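Aquaporin aqpM (Methanothermobacter marburgensis str. Marburg, PDB 2F2B) forms a membrane channel that lets water pass in both directions under osmotic drive and also shows a transient increase in initial glycerol flux. Local coordinates at residues 141-144 / 145-149; 153-156 / 157-161; 195-199 / 200-204; 80-83 / 84-87. One frame throughout, in Å; residues are numbered along the deposited sequence.

In the fold
Asn82 and Asn199 cap the two half-membrane helices, 83-91 and 200-214, whose N-termini meet in the aquaporin fold (interactions 4 and 3), each within an NPA motif. The contact centres are about 11 Å apart, and the two are bonded directly: Asn82 ND2 to Leu198 O, 2.8 Å, and Asn199 ND2 to Ile81 O, 2.9 Å. Bound glycerol, probably from the crystallisation liquor, lies about 3 Å from the side chain of each NPA asparagine (nearest atoms), and glycerol also approaches Leu157 at about 4 Å. Interaction 2, on helix 143-166, packs against interactions 3 and 4 through Leu198 and Val85. Interaction 1 starts that helix, its centre about 18 Å from that of interaction 2, and both touch a second subunit.

Interaction 1 (141-144 / 145-149); sequences ISYW and QAMLA
Ser142 carries its OG in the position between the backbone N and the carbonyl carbon (chi1 74°), while Gln145 places CG beside its own backbone N (chi1 -77°) and runs back along an extended chain to meet it. The result is a worked example of a capping box at the start of helix 143-166. Gln145 OE1 accepts from Ser142 N at 2.8 Å in a nearly straight bond (172°), the donor tilted from the plane of the amide carbonyl. In the reciprocal and longer half, Gln145 N donates to Ser142 OG at 3.3 Å. The helical pattern then takes over, with Ala146 N bonded to Ser142 O at 3.0 Å.

Ile141 crosses the aliphatic part of the glutamine at about a right angle, its CG2 3.7 Å from Gln145 CB. Elsewhere on the turn Met147, bent at chi2 and chi3, lies alongside two aromatic residues: its CE is 3.8 Å from Tyr143 CE1, and its CG 4.1 Å from Trp144 CE3. Tyr143 also sets its CD1 over the centre of the Trp144 indole, and its hydroxyl is hydrogen-bonded to Ser223.

The amide of Gln145 is used at both ends, since NE2 donates to Gln120 O of a second subunit. One side chain thus occupies an N-H group that precedes the helical bonding pattern and ties the same helix end into the tetramer.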
loop_
_atom_site.group_PDB
_atom_site.type_symbol
_atom_site.label_atom_id
_atom_site.label_comp_id
_atom_site.label_asym_id
_atom_site.label_seq_id
_atom_site.Cartn_x
_atom_site.Cartn_y
_atom_site.Cartn_z
ATOM N N ILE A 141 -13.710 -12.176 -22.602
ATOM C CA ILE A 141 -14.762 -11.920 -21.623
ATOM C C ILE A 141 -16.036 -11.448 -22.322
ATOM O O ILE A 141 -16.022 -10.462 -23.058
ATOM C CB ILE A 141 -14.309 -10.849 -20.597
ATOM C CG1 ILE A 141 -13.027 -11.312 -19.889
ATOM C CG2 ILE A 141 -15.426 -10.571 -19.601
ATOM C CD1 ILE A 141 -13.154 -12.630 -19.125
ATOM N N SER A 142 -17.140 -12.152 -22.085
ATOM C CA SER A 142 -18.412 -11.801 -22.713
ATOM C C SER A 142 -19.141 -10.672 -21.997
ATOM O O SER A 142 -18.784 -10.282 -20.884
ATOM C CB SER A 142 -19.335 -13.019 -22.771
ATOM O OG SER A 142 -19.860 -13.309 -21.488
ATOM N N TYR A 143 -20.175 -10.156 -22.654
ATOM C CA TYR A 143 -20.986 -9.077 -22.115
ATOM C C TYR A 143 -21.541 -9.421 -20.736
ATOM O O TYR A 143 -21.477 -8.605 -19.816
ATOM C CB TYR A 143 -22.134 -8.767 -23.090
ATOM C CG TYR A 143 -23.163 -7.778 -22.585
ATOM C CD1 TYR A 143 -24.149 -8.164 -21.675
ATOM C CD2 TYR A 143 -23.151 -6.453 -23.016
ATOM C CE1 TYR A 143 -25.096 -7.254 -21.206
ATOM C CE2 TYR A 143 -24.089 -5.537 -22.554
ATOM C CZ TYR A 143 -25.057 -5.942 -21.651
ATOM O OH TYR A 143 -25.979 -5.034 -21.188
ATOM N N TRP A 144 -22.079 -10.628 -20.589
ATOM C CA TRP A 144 -22.653 -11.035 -19.313
ATOM C C TRP A 144 -21.614 -11.315 -18.235
ATOM O O TRP A 144 -21.885 -11.119 -17.052
ATOM C CB TRP A 144 -23.575 -12.243 -19.505
ATOM C CG TRP A 144 -24.823 -11.874 -20.252
ATOM C CD1 TRP A 144 -25.156 -12.234 -21.526
ATOM C CD2 TRP A 144 -25.871 -11.009 -19.793
ATOM N NE1 TRP A 144 -26.343 -11.643 -21.892
ATOM C CE2 TRP A 144 -26.803 -10.886 -20.847
ATOM C CE3 TRP A 144 -26.109 -10.322 -18.594
ATOM C CZ2 TRP A 144 -27.960 -10.104 -20.739
ATOM C CZ3 TRP A 144 -27.259 -9.544 -18.485
ATOM C CH2 TRP A 144 -28.170 -9.442 -19.554
ATOM N N GLN A 145 -20.428 -11.768 -18.634
ATOM C CA GLN A 145 -19.372 -12.021 -17.656
ATOM C C GLN A 145 -18.912 -10.690 -17.064
ATOM O O GLN A 145 -18.680 -10.585 -15.861
ATOM C CB GLN A 145 -18.186 -12.722 -18.311
ATOM C CG GLN A 145 -18.407 -14.194 -18.568
ATOM C CD GLN A 145 -17.261 -14.807 -19.335
ATOM O OE1 GLN A 145 -17.077 -14.530 -20.518
ATOM N NE2 GLN A 145 -16.471 -15.634 -18.660
ATOM N N ALA A 146 -18.781 -9.680 -17.917
ATOM C CA ALA A 146 -18.361 -8.351 -17.473
ATOM C C ALA A 146 -19.443 -7.760 -16.579
ATOM O O ALA A 146 -19.156 -7.089 -15.585
ATOM C CB ALA A 146 -18.117 -7.446 -18.684
ATOM N N MET A 147 -20.696 -8.013 -16.942
ATOM C CA MET A 147 -21.828 -7.529 -16.168
ATOM C C MET A 147 -21.781 -8.124 -14.762
ATOM O O MET A 147 -21.935 -7.413 -13.772
ATOM C CB MET A 147 -23.137 -7.935 -16.854
ATOM C CG MET A 147 -24.389 -7.543 -16.092
ATOM S SD MET A 147 -24.708 -5.780 -16.180
ATOM C CE MET A 147 -25.554 -5.686 -17.765
ATOM N N LEU A 148 -21.574 -9.436 -14.681
ATOM C CA LEU A 148 -21.510 -10.109 -13.388
ATOM C C LEU A 148 -20.369 -9.545 -12.544
ATOM O O LEU A 148 -20.516 -9.357 -11.340
ATOM C CB LEU A 148 -21.331 -11.623 -13.579
ATOM C CG LEU A 148 -21.270 -12.485 -12.310
ATOM C CD1 LEU A 148 -22.527 -12.292 -11.478
ATOM C CD2 LEU A 148 -21.107 -13.952 -12.702
ATOM N N ALA A 149 -19.234 -9.266 -13.182
ATOM C CA ALA A 149 -18.083 -8.710 -12.473
ATOM C C ALA A 149 -18.422 -7.351 -11.865
ATOM O O ALA A 149 -18.092 -7.076 -10.707
ATOM C CB ALA A 149 -16.893 -8.577 -13.427
#

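Interaction 2 (153-156 / 157-161); sequences GTFL and LMITI
Leu156 O receives two donors from Thr160, the hydroxyl OG1 at 2.8 Å and the backbone N at 3.1 Å, and they reach it from opposite faces of its carbonyl plane. The hydroxyl is put there by its first torsion, which holds OG1 beside the threonine's own backbone N (chi1 -61°). This is a familiar way for a threonine buried in a transmembrane helix to satisfy its polar atom: the proton goes back to the carbonyl one turn earlier. Routine helical bonds run beside it, among them Met158 N to Thr154 O and Ile159 N to Phe155 O, 2.9 Å each.

Outward from this polar pair the contacts are apolar. Leu156 CD1 lies 3.8 Å from Thr160 OG1, the two side chains running at a slant. Ile159 holds CG1 anti to its backbone N (chi1 -158°), which turns CG2 in between N and the carbonyl carbon, 3.4 Å from Leu156 O. Its far methyl, CD1, meets Phe155 at CE2, 4.1 Å away.

Phe155, Leu156, Ile159 and Thr160 also pack on a second subunit, against its Ile13, Phe21, Ala72 and Ala68 respectively. Within the chain, Leu156 and Leu157 rest on helix 175-194, Phe155 and Met158 on helix 224-243, and Met158 and Ile161 on the half-membrane helix 83-91, while Leu157 also touches Asn82.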
loop_
_atom_site.group_PDB
_atom_site.type_symbol
_atom_site.label_atom_id
_atom_site.label_comp_id
_atom_site.label_asym_id
_atom_site.label_seq_id
_atom_site.Cartn_x
_atom_site.Cartn_y
_atom_site.Cartn_z
ATOM N N GLY A 153 -18.406 -6.556 -7.901
ATOM C CA GLY A 153 -17.491 -5.509 -7.478
ATOM C C GLY A 153 -18.200 -4.333 -6.825
ATOM O O GLY A 153 -17.781 -3.855 -5.773
ATOM N N THR A 154 -19.287 -3.864 -7.431
ATOM C CA THR A 154 -19.996 -2.726 -6.864
ATOM C C THR A 154 -20.736 -3.123 -5.587
ATOM O O THR A 154 -20.972 -2.287 -4.717
ATOM C CB THR A 154 -20.975 -2.110 -7.886
ATOM O OG1 THR A 154 -20.295 -1.916 -9.137
ATOM C CG2 THR A 154 -21.461 -0.750 -7.394
ATOM N N PHE A 155 -21.094 -4.401 -5.473
ATOM C CA PHE A 155 -21.758 -4.889 -4.269
ATOM C C PHE A 155 -20.796 -4.700 -3.093
ATOM O O PHE A 155 -21.175 -4.173 -2.045
ATOM C CB PHE A 155 -22.110 -6.377 -4.414
ATOM C CG PHE A 155 -22.747 -6.976 -3.187
ATOM C CD1 PHE A 155 -24.133 -6.993 -3.041
ATOM C CD2 PHE A 155 -21.960 -7.518 -2.174
ATOM C CE1 PHE A 155 -24.727 -7.545 -1.899
ATOM C CE2 PHE A 155 -22.544 -8.070 -1.028
ATOM C CZ PHE A 155 -23.930 -8.083 -0.894
ATOM N N LEU A 156 -19.546 -5.128 -3.263
ATOM C CA LEU A 156 -18.564 -4.978 -2.187
ATOM C C LEU A 156 -18.355 -3.507 -1.848
ATOM O O LEU A 156 -18.323 -3.129 -0.675
ATOM C CB LEU A 156 -17.219 -5.608 -2.572
ATOM C CG LEU A 156 -16.117 -5.408 -1.519
ATOM C CD1 LEU A 156 -16.568 -6.000 -0.186
ATOM C CD2 LEU A 156 -14.821 -6.061 -1.979
ATOM N N LEU A 157 -18.209 -2.675 -2.876
ATOM C CA LEU A 157 -18.016 -1.245 -2.657
ATOM C C LEU A 157 -19.158 -0.649 -1.838
ATOM O O LEU A 157 -18.929 0.012 -0.826
ATOM C CB LEU A 157 -17.919 -0.504 -3.995
ATOM C CG LEU A 157 -17.960 1.031 -3.923
ATOM C CD1 LEU A 157 -16.828 1.549 -3.033
ATOM C CD2 LEU A 157 -17.846 1.613 -5.327
ATOM N N MET A 158 -20.391 -0.893 -2.272
ATOM C CA MET A 158 -21.551 -0.332 -1.584
ATOM C C MET A 158 -21.788 -0.868 -0.171
ATOM O O MET A 158 -22.143 -0.103 0.727
ATOM C CB MET A 158 -22.811 -0.539 -2.429
ATOM C CG MET A 158 -24.019 0.283 -1.972
ATOM S SD MET A 158 -23.813 2.075 -2.219
ATOM C CE MET A 158 -24.435 2.700 -0.686
ATOM N N ILE A 159 -21.598 -2.167 0.042
ATOM C CA ILE A 159 -21.823 -2.708 1.380
ATOM C C ILE A 159 -20.777 -2.149 2.347
ATOM O O ILE A 159 -21.048 -1.956 3.533
ATOM C CB ILE A 159 -21.824 -4.266 1.383
ATOM C CG1 ILE A 159 -22.594 -4.768 2.615
ATOM C CG2 ILE A 159 -20.397 -4.815 1.383
ATOM C CD1 ILE A 159 -22.885 -6.256 2.609
ATOM N N THR A 160 -19.587 -1.850 1.831
ATOM C CA THR A 160 -18.533 -1.277 2.657
ATOM C C THR A 160 -18.937 0.162 2.995
ATOM O O THR A 160 -18.814 0.599 4.139
ATOM C CB THR A 160 -17.177 -1.287 1.909
ATOM O OG1 THR A 160 -16.820 -2.643 1.611
ATOM C CG2 THR A 160 -16.077 -0.655 2.766
ATOM N N ILE A 161 -19.442 0.889 2.001
ATOM C CA ILE A 161 -19.876 2.265 2.222
ATOM C C ILE A 161 -20.977 2.298 3.288
ATOM O O ILE A 161 -20.984 3.171 4.153
ATOM C CB ILE A 161 -20.390 2.902 0.900
ATOM C CG1 ILE A 161 -19.192 3.219 -0.009
ATOM C CG2 ILE A 161 -21.203 4.171 1.194
ATOM C CD1 ILE A 161 -19.574 3.687 -1.410
#

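Interaction 3 (195-199 / 200-204); sequences GSSLN and PARTF
Asn199 leads the chain from the loop into helix 200-214 with an extended backbone, and Thr203 N returns to Asn199 O at 3.2 Å to close the first turn. The asparagine is the N-cap. Its CG stands anti to the backbone N (chi1 -172°), which brings OD1 over the first N-H groups of the helix: Arg202 N donates to it at 3.0 Å from above the carbonyl plane, and Ala201 N, 2.9 Å from OD1, adds a weak bond. Arg202 crosses the amide at a slant, its CB 3.5 Å from Asn199 CB. Beside them Ser197 OG and Thr203 OG1 share a hydrogen bond of 2.7 Å.

This is the second NPA motif, and the arginine that follows probably corresponds to that of the aromatic/arginine constriction of aquaporins. Arg202 bends at chi2 (-96°) to run back along the loop, where waters lie in the plane of its guanidinium. One accepts from NH2 and donates to Gly195 O; another accepts from NE at 2.9 Å and donates to Ser196 O at 2.8 Å. NH2 also bonds Gly133 O. With OD1 committed to the cap, Asn199 ND2 donates to Ile81 O and to a bound glycerol.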
loop_
_atom_site.group_PDB
_atom_site.type_symbol
_atom_site.label_atom_id
_atom_site.label_comp_id
_atom_site.label_asym_id
_atom_site.label_seq_id
_atom_site.Cartn_x
_atom_site.Cartn_y
_atom_site.Cartn_z
ATOM N N GLY A 195 -12.541 -4.216 -16.429
ATOM C CA GLY A 195 -11.966 -2.888 -16.318
ATOM C C GLY A 195 -12.281 -2.360 -14.928
ATOM O O GLY A 195 -11.742 -1.342 -14.499
ATOM N N SER A 196 -13.172 -3.064 -14.231
ATOM C CA SER A 196 -13.583 -2.721 -12.865
ATOM C C SER A 196 -13.993 -1.263 -12.682
ATOM O O SER A 196 -13.379 -0.522 -11.907
ATOM C CB SER A 196 -12.461 -3.065 -11.879
ATOM O OG SER A 196 -12.874 -2.830 -10.541
ATOM N N SER A 197 -15.042 -0.860 -13.391
ATOM C CA SER A 197 -15.555 0.506 -13.316
ATOM C C SER A 197 -16.250 0.822 -11.993
ATOM O O SER A 197 -15.879 1.778 -11.307
ATOM C CB SER A 197 -16.545 0.752 -14.455
ATOM O OG SER A 197 -17.313 1.911 -14.191
ATOM N N LEU A 198 -17.271 0.028 -11.668
ATOM C CA LEU A 198 -18.068 0.187 -10.446
ATOM C C LEU A 198 -18.724 1.558 -10.412
ATOM O O LEU A 198 -19.330 1.932 -9.409
ATOM C CB LEU A 198 -17.175 0.077 -9.201
ATOM C CG LEU A 198 -16.029 -0.936 -9.173
ATOM C CD1 LEU A 198 -15.297 -0.819 -7.828
ATOM C CD2 LEU A 198 -16.571 -2.350 -9.376
ATOM N N ASN A 199 -18.651 2.281 -11.525
ATOM C CA ASN A 199 -19.111 3.665 -11.550
ATOM C C ASN A 199 -19.535 4.129 -12.950
ATOM O O ASN A 199 -18.694 4.294 -13.831
ATOM C CB ASN A 199 -17.920 4.495 -11.059
ATOM C CG ASN A 199 -18.246 5.943 -10.829
ATOM O OD1 ASN A 199 -19.031 6.551 -11.556
ATOM N ND2 ASN A 199 -17.608 6.522 -9.819
ATOM N N PRO A 200 -20.840 4.373 -13.164
ATOM C CA PRO A 200 -21.311 4.817 -14.482
ATOM C C PRO A 200 -20.646 6.097 -15.006
ATOM O O PRO A 200 -20.425 6.236 -16.208
ATOM C CB PRO A 200 -22.817 4.991 -14.270
ATOM C CG PRO A 200 -23.128 3.956 -13.219
ATOM C CD PRO A 200 -21.974 4.150 -12.251
ATOM N N ALA A 201 -20.329 7.029 -14.110
ATOM C CA ALA A 201 -19.698 8.283 -14.523
ATOM C C ALA A 201 -18.232 8.066 -14.890
ATOM O O ALA A 201 -17.734 8.635 -15.869
ATOM C CB ALA A 201 -19.815 9.325 -13.403
ATOM N N ARG A 202 -17.545 7.243 -14.102
ATOM C CA ARG A 202 -16.135 6.947 -14.345
ATOM C C ARG A 202 -15.936 6.283 -15.709
ATOM O O ARG A 202 -14.849 6.348 -16.289
ATOM C CB ARG A 202 -15.587 6.060 -13.216
ATOM C CG ARG A 202 -14.191 5.485 -13.456
ATOM C CD ARG A 202 -14.286 4.073 -14.022
ATOM N NE ARG A 202 -12.978 3.450 -14.232
ATOM C CZ ARG A 202 -12.224 3.629 -15.312
ATOM N NH1 ARG A 202 -12.638 4.419 -16.294
ATOM N NH2 ARG A 202 -11.058 3.005 -15.422
ATOM N N THR A 203 -16.985 5.646 -16.221
ATOM C CA THR A 203 -16.904 5.015 -17.534
ATOM C C THR A 203 -17.321 6.027 -18.605
ATOM O O THR A 203 -16.717 6.099 -19.673
ATOM C CB THR A 203 -17.813 3.765 -17.626
ATOM O OG1 THR A 203 -17.336 2.761 -16.718
ATOM C CG2 THR A 203 -17.795 3.198 -19.044
ATOM N N PHE A 204 -18.345 6.817 -18.298
ATOM C CA PHE A 204 -18.862 7.837 -19.217
ATOM C C PHE A 204 -17.799 8.827 -19.709
ATOM O O PHE A 204 -17.694 9.095 -20.911
ATOM C CB PHE A 204 -19.991 8.613 -18.535
ATOM C CG PHE A 204 -20.495 9.787 -19.331
ATOM C CD1 PHE A 204 -21.345 9.596 -20.415
ATOM C CD2 PHE A 204 -20.111 11.085 -18.999
ATOM C CE1 PHE A 204 -21.810 10.686 -21.161
ATOM C CE2 PHE A 204 -20.568 12.180 -19.735
ATOM C CZ PHE A 204 -21.420 11.978 -20.818
HETATM O O HOH W 1 -10.466 0.918 -13.462
HETATM O O HOH W 2 -12.500 2.150 -11.738
#

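Interaction 4 (80-83 / 84-87); sequences HINP and AVTI
His80 and Thr86 meet in the close part of this turn, ND1 and OG1 sharing a hydrogen bond of 2.9 Å in the plane of the imidazole, at its edge, with the two side chains about perpendicular. Thr86 N donates to Asn82 O at 3.1 Å, so the threonine is held from both its backbone and its hydroxyl, which also bonds Gln107. The imidazole is flanked by the rings of Phe95 and Tyr103, each in an edge-to-face arrangement. By comparison His80 and Val85 barely meet, CB to CG1 being 4.3 Å.

Asn82, Pro83 and Ala84 are the first NPA motif, with Asn82 as the N-cap of helix 83-91: its CG lies anti to the backbone N (chi1 -175°), and OD1 accepts from Ala84 N at 2.9 Å, the donor standing above the carbonyl plane. The Val85 side chain crosses that of Asn82 at about a right angle and lays CG2 over one face of the amide, 3.6 Å from Asn82 CB. Pro83 O accepts from Ile87 N at 3.0 Å, with Ile87 CG1 packed close to the same oxygen, 3.2 Å away. The looser side is probably that toward the pore, where Asn82 ND2 bonds a bound glycerol as well as Leu198 O.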
loop_
_atom_site.group_PDB
_atom_site.type_symbol
_atom_site.label_atom_id
_atom_site.label_comp_id
_atom_site.label_asym_id
_atom_site.label_seq_id
_atom_site.Cartn_x
_atom_site.Cartn_y
_atom_site.Cartn_z
ATOM N N HIS A 80 -20.137 11.376 -3.083
ATOM C CA HIS A 80 -20.624 10.141 -3.695
ATOM C C HIS A 80 -19.762 9.817 -4.913
ATOM O O HIS A 80 -19.332 8.675 -5.096
ATOM C CB HIS A 80 -22.073 10.297 -4.179
ATOM C CG HIS A 80 -23.063 10.590 -3.094
ATOM N ND1 HIS A 80 -24.421 10.637 -3.330
ATOM C CD2 HIS A 80 -22.899 10.880 -1.781
ATOM C CE1 HIS A 80 -25.050 10.945 -2.210
ATOM N NE2 HIS A 80 -24.152 11.097 -1.255
ATOM N N ILE A 81 -19.549 10.841 -5.742
ATOM C CA ILE A 81 -18.769 10.776 -6.984
ATOM C C ILE A 81 -18.963 9.484 -7.773
ATOM O O ILE A 81 -18.052 9.007 -8.460
ATOM C CB ILE A 81 -17.256 11.018 -6.709
ATOM C CG1 ILE A 81 -16.681 9.926 -5.798
ATOM C CG2 ILE A 81 -17.077 12.395 -6.062
ATOM C CD1 ILE A 81 -15.170 10.036 -5.578
ATOM N N ASN A 82 -20.184 8.960 -7.708
ATOM C CA ASN A 82 -20.542 7.709 -8.364
ATOM C C ASN A 82 -22.073 7.602 -8.429
ATOM O O ASN A 82 -22.730 7.510 -7.399
ATOM C CB ASN A 82 -19.988 6.550 -7.532
ATOM C CG ASN A 82 -20.204 5.200 -8.177
ATOM O OD1 ASN A 82 -21.096 5.024 -9.008
ATOM N ND2 ASN A 82 -19.389 4.227 -7.780
ATOM N N PRO A 83 -22.653 7.613 -9.639
ATOM C CA PRO A 83 -24.112 7.513 -9.773
ATOM C C PRO A 83 -24.700 6.281 -9.083
ATOM O O PRO A 83 -25.817 6.327 -8.560
ATOM C CB PRO A 83 -24.316 7.480 -11.288
ATOM C CG PRO A 83 -23.191 8.345 -11.784
ATOM C CD PRO A 83 -22.020 7.873 -10.945
ATOM N N ALA A 84 -23.951 5.179 -9.084
ATOM C CA ALA A 84 -24.427 3.954 -8.448
ATOM C C ALA A 84 -24.514 4.101 -6.927
ATOM O O ALA A 84 -25.381 3.499 -6.288
ATOM C CB ALA A 84 -23.517 2.782 -8.817
ATOM N N VAL A 85 -23.617 4.893 -6.344
ATOM C CA VAL A 85 -23.633 5.113 -4.900
ATOM C C VAL A 85 -24.817 6.010 -4.548
ATOM O O VAL A 85 -25.540 5.756 -3.583
ATOM C CB VAL A 85 -22.319 5.776 -4.417
ATOM C CG1 VAL A 85 -22.452 6.218 -2.958
ATOM C CG2 VAL A 85 -21.166 4.785 -4.565
ATOM N N THR A 86 -25.015 7.055 -5.344
ATOM C CA THR A 86 -26.124 7.985 -5.131
ATOM C C THR A 86 -27.449 7.221 -5.178
ATOM O O THR A 86 -28.310 7.398 -4.313
ATOM C CB THR A 86 -26.125 9.094 -6.210
ATOM O OG1 THR A 86 -24.904 9.839 -6.128
ATOM C CG2 THR A 86 -27.302 10.054 -6.007
ATOM N N ILE A 87 -27.602 6.362 -6.182
ATOM C CA ILE A 87 -28.822 5.571 -6.331
ATOM C C ILE A 87 -28.936 4.535 -5.211
ATOM O O ILE A 87 -30.025 4.289 -4.689
ATOM C CB ILE A 87 -28.861 4.884 -7.720
ATOM C CG1 ILE A 87 -29.020 5.956 -8.805
ATOM C CG2 ILE A 87 -30.003 3.871 -7.789
ATOM C CD1 ILE A 87 -28.909 5.441 -10.225
#